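Local coordinates for 3-keto-5-aminohexanoate cleavage protein (Burkholderia xenovorans LB400, PDB 3E02) that probably cleaves 3-keto-5-aminohexanoate as a zinc-dependent TIM-barrel enzyme of the beta-keto acid cleavage family, at residues H216-A221 / Q227-S232; H239-V244 / V277-R282; R168-C173 / N253-L258. One frame throughout, in Å; residues are numbered along the deposited sequence.

Contact 1: H216-A221 / Q227-S232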
loop_
_atom_site.group_PDB
_atom_site.type_symbol
_atom_site.label_atom_id
_atom_site.label_comp_id
_atom_site.label_asym_id
_atom_site.label_seq_id
_atom_site.Cartn_x
_atom_site.Cartn_y
_atom_site.Cartn_z
ATOM N N HIS A 216 1.969 -0.078 -6.118
ATOM C CA HIS A 216 3.095 -0.583 -5.341
ATOM C C HIS A 216 4.415 -0.412 -6.093
ATOM O O HIS A 216 5.383 0.061 -5.515
ATOM C CB HIS A 216 2.911 -2.040 -4.910
ATOM C CG HIS A 216 4.056 -2.562 -4.097
ATOM N ND1 HIS A 216 4.297 -2.154 -2.801
ATOM C CD2 HIS A 216 5.043 -3.435 -4.407
ATOM C CE1 HIS A 216 5.381 -2.761 -2.349
ATOM N NE2 HIS A 216 5.849 -3.549 -3.304
HETATM N N MSE A 217 4.437 -0.805 -7.368
HETATM C CA MSE A 217 5.633 -0.643 -8.196
HETATM C C MSE A 217 6.040 0.830 -8.332
HETATM O O MSE A 217 7.237 1.135 -8.296
HETATM C CB MSE A 217 5.456 -1.323 -9.553
HETATM C CG MSE A 217 5.510 -2.845 -9.455
HETATM SE SE MSE A 217 5.380 -3.692 -11.173
HETATM C CE MSE A 217 7.234 -3.479 -11.699
ATOM N N ARG A 218 5.065 1.745 -8.424
ATOM C CA ARG A 218 5.391 3.176 -8.474
ATOM C C ARG A 218 6.038 3.633 -7.150
ATOM O O ARG A 218 7.003 4.404 -7.167
ATOM C CB ARG A 218 4.187 4.059 -8.810
ATOM C CG ARG A 218 4.687 5.461 -9.155
ATOM C CD ARG A 218 3.681 6.458 -9.421
ATOM N NE ARG A 218 2.745 6.670 -8.318
ATOM C CZ ARG A 218 1.922 7.709 -8.241
ATOM N NH1 ARG A 218 1.964 8.679 -9.152
ATOM N NH2 ARG A 218 1.087 7.801 -7.218
ATOM N N THR A 219 5.519 3.149 -6.017
ATOM C CA THR A 219 6.070 3.475 -4.690
ATOM C C THR A 219 7.519 3.012 -4.535
ATOM O O THR A 219 8.378 3.767 -4.046
ATOM C CB THR A 219 5.189 2.877 -3.567
ATOM O OG1 THR A 219 3.899 3.473 -3.669
ATOM C CG2 THR A 219 5.749 3.143 -2.191
ATOM N N ILE A 220 7.781 1.792 -4.981
ATOM C CA ILE A 220 9.128 1.220 -4.945
ATOM C C ILE A 220 10.064 1.955 -5.905
ATOM O O ILE A 220 11.192 2.288 -5.520
ATOM C CB ILE A 220 9.101 -0.308 -5.222
ATOM C CG1 ILE A 220 8.338 -1.037 -4.097
ATOM C CG2 ILE A 220 10.514 -0.868 -5.363
ATOM C CD1 ILE A 220 8.859 -0.796 -2.657
ATOM N N ALA A 221 9.596 2.227 -7.128
ATOM C CA ALA A 221 10.386 2.984 -8.130
ATOM C C ALA A 221 10.726 4.385 -7.608
ATOM O O ALA A 221 11.854 4.853 -7.793
ATOM C CB ALA A 221 9.662 3.068 -9.461
ATOM N N GLN A 227 13.208 11.181 -8.783
ATOM C CA GLN A 227 12.796 11.980 -9.958
ATOM C C GLN A 227 13.518 11.627 -11.280
ATOM O O GLN A 227 13.323 12.313 -12.301
ATOM C CB GLN A 227 12.937 13.475 -9.618
ATOM C CG GLN A 227 11.978 13.924 -8.515
ATOM C CD GLN A 227 10.506 13.828 -8.944
ATOM O OE1 GLN A 227 9.726 13.038 -8.383
ATOM N NE2 GLN A 227 10.138 14.588 -9.980
ATOM N N ASP A 228 14.299 10.541 -11.276
ATOM C CA ASP A 228 15.069 10.125 -12.445
ATOM C C ASP A 228 14.365 9.161 -13.398
ATOM O O ASP A 228 15.020 8.680 -14.312
ATOM C CB ASP A 228 16.415 9.513 -11.986
ATOM C CG ASP A 228 17.324 10.521 -11.302
ATOM O OD1 ASP A 228 17.213 11.731 -11.581
ATOM O OD2 ASP A 228 18.191 10.090 -10.517
ATOM N N TYR A 229 13.063 8.891 -13.231
ATOM C CA TYR A 229 12.379 7.934 -14.111
ATOM C C TYR A 229 11.013 8.381 -14.636
ATOM O O TYR A 229 10.336 9.200 -14.022
ATOM C CB TYR A 229 12.240 6.563 -13.414
ATOM C CG TYR A 229 11.060 6.413 -12.486
ATOM C CD1 TYR A 229 11.117 6.863 -11.164
ATOM C CD2 TYR A 229 9.873 5.808 -12.924
ATOM C CE1 TYR A 229 10.030 6.736 -10.309
ATOM C CE2 TYR A 229 8.780 5.669 -12.078
ATOM C CZ TYR A 229 8.859 6.127 -10.770
ATOM O OH TYR A 229 7.777 5.990 -9.948
ATOM N N TYR A 230 10.630 7.794 -15.774
ATOM C CA TYR A 230 9.283 7.926 -16.332
ATOM C C TYR A 230 8.630 6.570 -16.182
ATOM O O TYR A 230 9.274 5.547 -16.440
ATOM C CB TYR A 230 9.292 8.256 -17.808
ATOM C CG TYR A 230 9.654 9.659 -18.095
ATOM C CD1 TYR A 230 8.741 10.693 -17.855
ATOM C CD2 TYR A 230 10.897 9.978 -18.642
ATOM C CE1 TYR A 230 9.071 12.005 -18.134
ATOM C CE2 TYR A 230 11.227 11.276 -18.920
ATOM C CZ TYR A 230 10.323 12.283 -18.674
ATOM O OH TYR A 230 10.692 13.566 -18.954
ATOM N N LEU A 231 7.364 6.575 -15.771
ATOM C CA LEU A 231 6.556 5.365 -15.641
ATOM C C LEU A 231 5.834 5.142 -16.963
ATOM O O LEU A 231 5.322 6.099 -17.556
ATOM C CB LEU A 231 5.498 5.532 -14.539
ATOM C CG LEU A 231 4.483 4.406 -14.299
ATOM C CD1 LEU A 231 5.201 3.132 -13.841
ATOM C CD2 LEU A 231 3.390 4.836 -13.324
ATOM N N SER A 232 5.850 3.895 -17.444
ATOM C CA SER A 232 5.006 3.463 -18.552
ATOM C C SER A 232 4.376 2.137 -18.111
ATOM O O SER A 232 4.913 1.421 -17.231
ATOM C CB SER A 232 5.767 3.358 -19.870
ATOM O OG SER A 232 4.862 3.125 -20.949
#
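With its CG set between the backbone N and the carbonyl carbon (chi1 84°), Tyr229 turns its ring toward helix 216-221, while Arg218, its CG anti to the backbone N (chi1 -167°), sends its aliphatic chain past the phenol oxygen. Tyr229 OH lies 3.2 Å from Arg218 CG, and the two side chains cross nearly at right angles. Ala221 supplies the other half of the grip. Its methyl sits over one ring face as a CH-pi contact, CB being 3.9 Å from the ring centroid of Tyr229, and CB comes as near as 3.4 Å to Tyr229 CZ. This is how a beta-alpha-beta crossover closes in a TIM barrel: helix 211-225 runs back antiparallel to strand 229-235, along the outside of the sheet, and the strand's outward residues fill the interval. Farther along that strand, Leu231 CD2 approaches Arg218 CD at 4.2 Å, extending the apolar seam. The polar ends look to other partners. Tyr229 OH is hydrogen-bonded to Asp222, just beyond the helical segment, which restrains the phenol at its far end. Beyond a bend at chi3, the Arg218 guanidinium forms a salt bridge with Glu212 of the fourth subunit.

Contact 2: H239-V244 / V277-R282. With EDO (1,2-ethanediol), chain L.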
loop_
_atom_site.group_PDB
_atom_site.type_symbol
_atom_site.label_atom_id
_atom_site.label_comp_id
_atom_site.label_asym_id
_atom_site.label_seq_id
_atom_site.Cartn_x
_atom_site.Cartn_y
_atom_site.Cartn_z
ATOM N N HIS A 239 -7.029 -6.435 -19.603
ATOM C CA HIS A 239 -6.465 -5.509 -18.608
ATOM C C HIS A 239 -5.823 -4.277 -19.193
ATOM O O HIS A 239 -5.563 -3.335 -18.437
ATOM C CB HIS A 239 -5.434 -6.222 -17.720
ATOM C CG HIS A 239 -5.976 -7.447 -17.061
ATOM N ND1 HIS A 239 -6.978 -7.392 -16.119
ATOM C CD2 HIS A 239 -5.652 -8.753 -17.200
ATOM C CE1 HIS A 239 -7.275 -8.623 -15.732
ATOM N NE2 HIS A 239 -6.481 -9.463 -16.371
ATOM N N GLN A 240 -5.578 -4.274 -20.511
ATOM C CA GLN A 240 -4.888 -3.182 -21.199
ATOM C C GLN A 240 -5.468 -1.806 -20.920
ATOM O O GLN A 240 -4.775 -0.970 -20.391
ATOM C CB GLN A 240 -4.887 -3.401 -22.712
ATOM C CG GLN A 240 -4.147 -2.347 -23.539
ATOM C CD GLN A 240 -4.179 -2.683 -24.998
ATOM O OE1 GLN A 240 -5.225 -2.564 -25.630
ATOM N NE2 GLN A 240 -3.047 -3.124 -25.542
HETATM N N MSE A 241 -6.730 -1.579 -21.282
HETATM C CA MSE A 241 -7.307 -0.232 -21.125
HETATM C C MSE A 241 -7.403 0.296 -19.691
HETATM O O MSE A 241 -7.005 1.443 -19.449
HETATM C CB MSE A 241 -8.616 -0.083 -21.909
HETATM C CG MSE A 241 -8.371 -0.130 -23.414
HETATM SE SE MSE A 241 -7.269 1.350 -24.091
HETATM C CE MSE A 241 -6.891 0.634 -25.843
ATOM N N PRO A 242 -7.918 -0.512 -18.745
ATOM C CA PRO A 242 -7.921 -0.054 -17.340
ATOM C C PRO A 242 -6.531 0.257 -16.802
ATOM O O PRO A 242 -6.357 1.269 -16.129
ATOM C CB PRO A 242 -8.521 -1.245 -16.575
ATOM C CG PRO A 242 -9.214 -2.037 -17.572
ATOM C CD PRO A 242 -8.621 -1.797 -18.895
ATOM N N PHE A 243 -5.552 -0.594 -17.113
ATOM C CA PHE A 243 -4.173 -0.359 -16.624
ATOM C C PHE A 243 -3.497 0.872 -17.209
ATOM O O PHE A 243 -2.903 1.629 -16.458
ATOM C CB PHE A 243 -3.281 -1.597 -16.749
ATOM C CG PHE A 243 -3.322 -2.441 -15.527
ATOM C CD1 PHE A 243 -4.472 -3.156 -15.198
ATOM C CD2 PHE A 243 -2.258 -2.428 -14.634
ATOM C CE1 PHE A 243 -4.533 -3.904 -14.018
ATOM C CE2 PHE A 243 -2.311 -3.167 -13.461
ATOM C CZ PHE A 243 -3.440 -3.888 -13.147
ATOM N N VAL A 244 -3.600 1.075 -18.519
ATOM C CA VAL A 244 -3.005 2.265 -19.142
ATOM C C VAL A 244 -3.754 3.541 -18.723
ATOM O O VAL A 244 -3.125 4.580 -18.629
ATOM C CB VAL A 244 -2.829 2.161 -20.662
ATOM C CG1 VAL A 244 -1.864 0.996 -20.991
ATOM C CG2 VAL A 244 -4.166 2.009 -21.407
ATOM N N VAL A 277 -4.935 2.869 -30.168
ATOM C CA VAL A 277 -4.275 4.179 -30.009
ATOM C C VAL A 277 -5.359 5.265 -29.928
ATOM O O VAL A 277 -5.345 6.095 -29.001
ATOM C CB VAL A 277 -3.245 4.468 -31.146
ATOM C CG1 VAL A 277 -2.649 5.909 -31.021
ATOM C CG2 VAL A 277 -2.126 3.423 -31.135
ATOM N N ARG A 278 -6.330 5.211 -30.843
ATOM C CA ARG A 278 -7.440 6.170 -30.824
ATOM C C ARG A 278 -8.206 6.125 -29.505
ATOM O O ARG A 278 -8.511 7.190 -28.933
ATOM C CB ARG A 278 -8.403 5.968 -32.008
ATOM C CG ARG A 278 -7.833 6.468 -33.328
ATOM C CD ARG A 278 -8.892 6.639 -34.366
ATOM N NE ARG A 278 -9.499 5.379 -34.778
ATOM C CZ ARG A 278 -8.992 4.525 -35.678
ATOM N NH1 ARG A 278 -7.849 4.750 -36.320
ATOM N NH2 ARG A 278 -9.663 3.414 -35.955
ATOM N N LYS A 279 -8.463 4.915 -28.998
ATOM C CA LYS A 279 -9.206 4.765 -27.734
ATOM C C LYS A 279 -8.491 5.379 -26.533
ATOM O O LYS A 279 -9.098 6.166 -25.796
ATOM C CB LYS A 279 -9.584 3.303 -27.444
ATOM C CG LYS A 279 -10.267 3.123 -26.083
ATOM C CD LYS A 279 -10.856 1.745 -25.875
ATOM C CE LYS A 279 -12.146 1.553 -26.610
ATOM N NZ LYS A 279 -12.888 0.337 -26.174
ATOM N N ILE A 280 -7.224 5.025 -26.327
ATOM C CA ILE A 280 -6.482 5.571 -25.189
ATOM C C ILE A 280 -6.330 7.088 -25.308
ATOM O O ILE A 280 -6.434 7.794 -24.300
ATOM C CB ILE A 280 -5.139 4.843 -24.887
ATOM C CG1 ILE A 280 -4.594 5.265 -23.494
ATOM C CG2 ILE A 280 -4.122 5.017 -26.030
ATOM C CD1 ILE A 280 -5.633 5.126 -22.314
ATOM N N ARG A 281 -6.171 7.589 -26.536
ATOM C CA ARG A 281 -6.120 9.030 -26.764
ATOM C C ARG A 281 -7.440 9.706 -26.393
ATOM O O ARG A 281 -7.412 10.783 -25.786
ATOM C CB ARG A 281 -5.736 9.351 -28.200
ATOM C CG ARG A 281 -5.568 10.835 -28.420
ATOM C CD ARG A 281 -5.046 11.106 -29.782
ATOM N NE ARG A 281 -4.735 12.524 -29.952
ATOM C CZ ARG A 281 -4.196 13.055 -31.046
ATOM N NH1 ARG A 281 -3.902 12.298 -32.105
ATOM N NH2 ARG A 281 -3.953 14.368 -31.081
ATOM N N ARG A 282 -8.581 9.095 -26.738
ATOM C CA ARG A 282 -9.890 9.647 -26.322
ATOM C C ARG A 282 -10.022 9.708 -24.788
ATOM O O ARG A 282 -10.421 10.738 -24.249
ATOM C CB ARG A 282 -11.066 8.886 -26.918
ATOM C CG ARG A 282 -11.230 9.109 -28.426
ATOM C CD ARG A 282 -12.556 8.632 -28.907
ATOM N NE ARG A 282 -12.797 7.222 -28.611
ATOM C CZ ARG A 282 -12.373 6.185 -29.327
ATOM N NH1 ARG A 282 -11.700 6.342 -30.458
ATOM N NH2 ARG A 282 -12.675 4.964 -28.915
HETATM C C1 EDO L . -12.686 3.338 -33.243
HETATM O O1 EDO L . -12.617 2.845 -34.593
HETATM C C2 EDO L . -11.287 3.718 -32.761
HETATM O O2 EDO L . -10.945 3.294 -31.434
#
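Helices 240-244 and 277-282 bring Met241 and Ile280 nearest each other, CA to CA 7.1 Å, their axes 10.9 Å apart at closest approach and their N-to-C directions inclined by 38°. They belong to successive helices on the outside of a TIM barrel, lying before and after strand 253-256, and both pack on its outward residues, Met241 and Val277 on Val256, Val244 and Ile280 on Val254. Met241, present as selenomethionine, reaches across between Lys279 and Ile280. Its chain folds at chi2 (-64°), which lays the selenium against the neighbouring helix, with Met241 SE 4.2 Å from Ile280 CB. Here Lys279 behaves as a hydrocarbon: its methylene chain crosses that of Met241 at a slant, and Lys279 CD lies 4.0 Å from Met241 CG. Its ammonium end goes on to the carbonyl of Ser264 and to that of Glu286 in the fourth subunit. One turn farther along the helix, the pairing is purely aliphatic, Val244 CG2 meeting Ile280 CD1 at 3.6 Å. Leu287 of the fourth subunit also packs on Met241, so the seam approaches the tetramer interface. On the outer flank of helix 277-282, an ethanediol, probably from the crystallisation liquor, bridges two guanidinium edges. Arg282 NH1 makes a weak bond to O2 of the diol, and Arg278 NH2 another to its O1, 3.3 Å long but almost straight at 175°.

Contact 3: R168-C173 / N253-L258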
loop_
_atom_site.group_PDB
_atom_site.type_symbol
_atom_site.label_atom_id
_atom_site.label_comp_id
_atom_site.label_asym_id
_atom_site.label_seq_id
_atom_site.Cartn_x
_atom_site.Cartn_y
_atom_site.Cartn_z
ATOM N N ARG A 168 18.852 4.324 -26.093
ATOM C CA ARG A 168 18.184 4.496 -24.800
ATOM C C ARG A 168 17.282 3.283 -24.622
ATOM O O ARG A 168 16.729 2.760 -25.596
ATOM C CB ARG A 168 17.357 5.785 -24.716
ATOM C CG ARG A 168 18.079 7.076 -25.044
ATOM C CD ARG A 168 19.445 7.187 -24.422
ATOM N NE ARG A 168 19.399 7.067 -22.964
ATOM C CZ ARG A 168 19.470 8.067 -22.083
ATOM N NH1 ARG A 168 19.602 9.330 -22.454
ATOM N NH2 ARG A 168 19.429 7.794 -20.788
ATOM N N PHE A 169 17.109 2.826 -23.390
ATOM C CA PHE A 169 16.304 1.633 -23.151
ATOM C C PHE A 169 14.931 1.820 -22.563
ATOM O O PHE A 169 14.704 2.726 -21.764
ATOM C CB PHE A 169 17.061 0.650 -22.247
ATOM C CG PHE A 169 18.398 0.258 -22.792
ATOM C CD1 PHE A 169 18.484 -0.472 -23.987
ATOM C CD2 PHE A 169 19.570 0.616 -22.134
ATOM C CE1 PHE A 169 19.733 -0.825 -24.524
ATOM C CE2 PHE A 169 20.826 0.265 -22.663
ATOM C CZ PHE A 169 20.909 -0.454 -23.858
ATOM N N GLU A 170 14.024 0.960 -23.029
ATOM C CA GLU A 170 12.672 0.820 -22.489
ATOM C C GLU A 170 12.896 -0.362 -21.529
ATOM O O GLU A 170 12.984 -1.506 -21.977
ATOM C CB GLU A 170 11.650 0.487 -23.599
ATOM C CG GLU A 170 10.159 0.261 -23.166
ATOM C CD GLU A 170 9.295 -0.494 -24.212
ATOM O OE1 GLU A 170 9.829 -1.046 -25.194
ATOM O OE2 GLU A 170 8.056 -0.589 -24.041
ATOM N N PHE A 171 13.016 -0.079 -20.231
ATOM C CA PHE A 171 13.265 -1.122 -19.219
ATOM C C PHE A 171 11.970 -1.866 -18.901
ATOM O O PHE A 171 11.077 -1.290 -18.259
ATOM C CB PHE A 171 13.867 -0.510 -17.947
ATOM C CG PHE A 171 15.164 0.211 -18.168
ATOM C CD1 PHE A 171 16.323 -0.501 -18.455
ATOM C CD2 PHE A 171 15.239 1.606 -18.073
ATOM C CE1 PHE A 171 17.545 0.158 -18.665
ATOM C CE2 PHE A 171 16.453 2.280 -18.267
ATOM C CZ PHE A 171 17.612 1.554 -18.569
ATOM N N GLU A 172 11.863 -3.122 -19.341
ATOM C CA GLU A 172 10.640 -3.923 -19.130
ATOM C C GLU A 172 10.738 -4.604 -17.778
ATOM O O GLU A 172 11.597 -5.455 -17.583
ATOM C CB GLU A 172 10.412 -5.000 -20.191
ATOM C CG GLU A 172 10.723 -4.635 -21.610
ATOM C CD GLU A 172 10.006 -3.419 -22.104
ATOM O OE1 GLU A 172 8.916 -3.088 -21.611
ATOM O OE2 GLU A 172 10.542 -2.810 -23.032
ATOM N N CYS A 173 9.849 -4.226 -16.864
ATOM C CA CYS A 173 9.830 -4.716 -15.492
ATOM C C CYS A 173 8.530 -5.495 -15.273
ATOM O O CYS A 173 7.461 -4.902 -15.216
ATOM C CB CYS A 173 9.939 -3.516 -14.548
ATOM S SG CYS A 173 11.494 -2.566 -14.751
ATOM N N ASN A 253 2.929 7.075 -18.488
ATOM C CA ASN A 253 2.802 6.912 -19.925
ATOM C C ASN A 253 2.104 5.587 -20.246
ATOM O O ASN A 253 1.875 4.758 -19.351
ATOM C CB ASN A 253 4.189 7.026 -20.552
ATOM C CG ASN A 253 4.837 8.365 -20.245
ATOM O OD1 ASN A 253 4.522 9.365 -20.879
ATOM N ND2 ASN A 253 5.726 8.391 -19.246
ATOM N N VAL A 254 1.761 5.398 -21.518
ATOM C CA VAL A 254 0.899 4.291 -21.914
ATOM C C VAL A 254 1.433 3.516 -23.102
ATOM O O VAL A 254 2.013 4.087 -24.028
ATOM C CB VAL A 254 -0.557 4.789 -22.231
ATOM C CG1 VAL A 254 -1.152 5.567 -21.027
ATOM C CG2 VAL A 254 -0.619 5.635 -23.486
ATOM N N ARG A 255 1.244 2.202 -23.039
ATOM C CA ARG A 255 1.556 1.300 -24.135
ATOM C C ARG A 255 0.309 0.491 -24.479
ATOM O O ARG A 255 -0.278 -0.135 -23.597
ATOM C CB ARG A 255 2.706 0.369 -23.780
ATOM C CG ARG A 255 2.835 -0.814 -24.734
ATOM C CD ARG A 255 4.186 -1.479 -24.642
ATOM N NE ARG A 255 4.086 -2.873 -25.049
ATOM C CZ ARG A 255 5.106 -3.714 -25.166
ATOM N NH1 ARG A 255 6.366 -3.310 -25.024
ATOM N NH2 ARG A 255 4.848 -4.971 -25.477
ATOM N N VAL A 256 -0.081 0.535 -25.753
ATOM C CA VAL A 256 -1.192 -0.271 -26.286
ATOM C C VAL A 256 -0.624 -0.989 -27.501
ATOM O O VAL A 256 0.577 -0.867 -27.781
ATOM C CB VAL A 256 -2.460 0.572 -26.613
ATOM C CG1 VAL A 256 -3.015 1.240 -25.330
ATOM C CG2 VAL A 256 -2.179 1.605 -27.700
ATOM N N GLY A 257 -1.460 -1.788 -28.167
ATOM C CA GLY A 257 -1.090 -2.494 -29.374
ATOM C C GLY A 257 -1.488 -3.955 -29.404
ATOM O O GLY A 257 -1.714 -4.569 -28.350
ATOM N N LEU A 258 -1.578 -4.494 -30.628
ATOM C CA LEU A 258 -1.942 -5.891 -30.857
ATOM C C LEU A 258 -0.951 -6.903 -30.283
ATOM O O LEU A 258 -1.292 -8.064 -30.123
ATOM C CB LEU A 258 -2.236 -6.168 -32.333
ATOM C CG LEU A 258 -3.384 -5.365 -32.967
ATOM C CD1 LEU A 258 -3.624 -5.830 -34.415
ATOM C CD2 LEU A 258 -4.663 -5.485 -32.206
#
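Arg255 reaches over to Glu170 from a strand that Asn253 ties to the adjoining one, its side-chain amide and backbone both bonding to Leu231. Val254 turns the other way, toward Ile280 of helix 273-286. Arg255 then projects inward, extended from CG to NE with CG anti to the backbone N (chi1 165°), toward the extended Glu170 side chain, the two together bridging 11.2 Å between Arg255 CA and Glu170 CA. In the conformer described, one of two for Glu170, OE2 lies at the guanidinium edge, near its plane, 3.4 Å from Arg255 NH1. This somewhat doubtful salt bridge includes a weak hydrogen bond, bent to 151° at the hydrogen. The two strands are not neighbours in the TIM barrel, so the pair meets across its interior, beside the zinc held by His50, His52 and Glu259. Glu172 OE1 stands 4.3 Å from Arg255 NH1 and well out of the guanidinium plane, so it probably contributes charge attraction alone. Asp260 is the stronger partner, its salt bridge to Arg255 NE helping fix the head group, and Asn84 likewise holds Glu170 OE1. After Val256, again outward against Gln276 and Val277, Gly257 adopts backbone angles that call for glycine, and Leu258 leads into zinc ligand Glu259.

The three contacts divide between the interior of one barrel and its helical outer layer. Contact 3 is innermost, about 4 Å from the chain centre, and is polar: charged groups meet beside a metal. Contacts 1 and 2, with centres about 17 and 15 Å out, are buried as well but apolar, one joining helix to strand and the other helix to helix. Contacts 1 and 3 share the sheet, since strands 229-235 and 253-256 are neighbours in it. Contacts 2 and 3 hold opposite sides of strand 253-256, where Val244 packs against the backbone O of Arg255. Contacts 1 and 2 do not touch, yet each sends a long basic side chain to the fourth subunit; contact 3 meets no other chain.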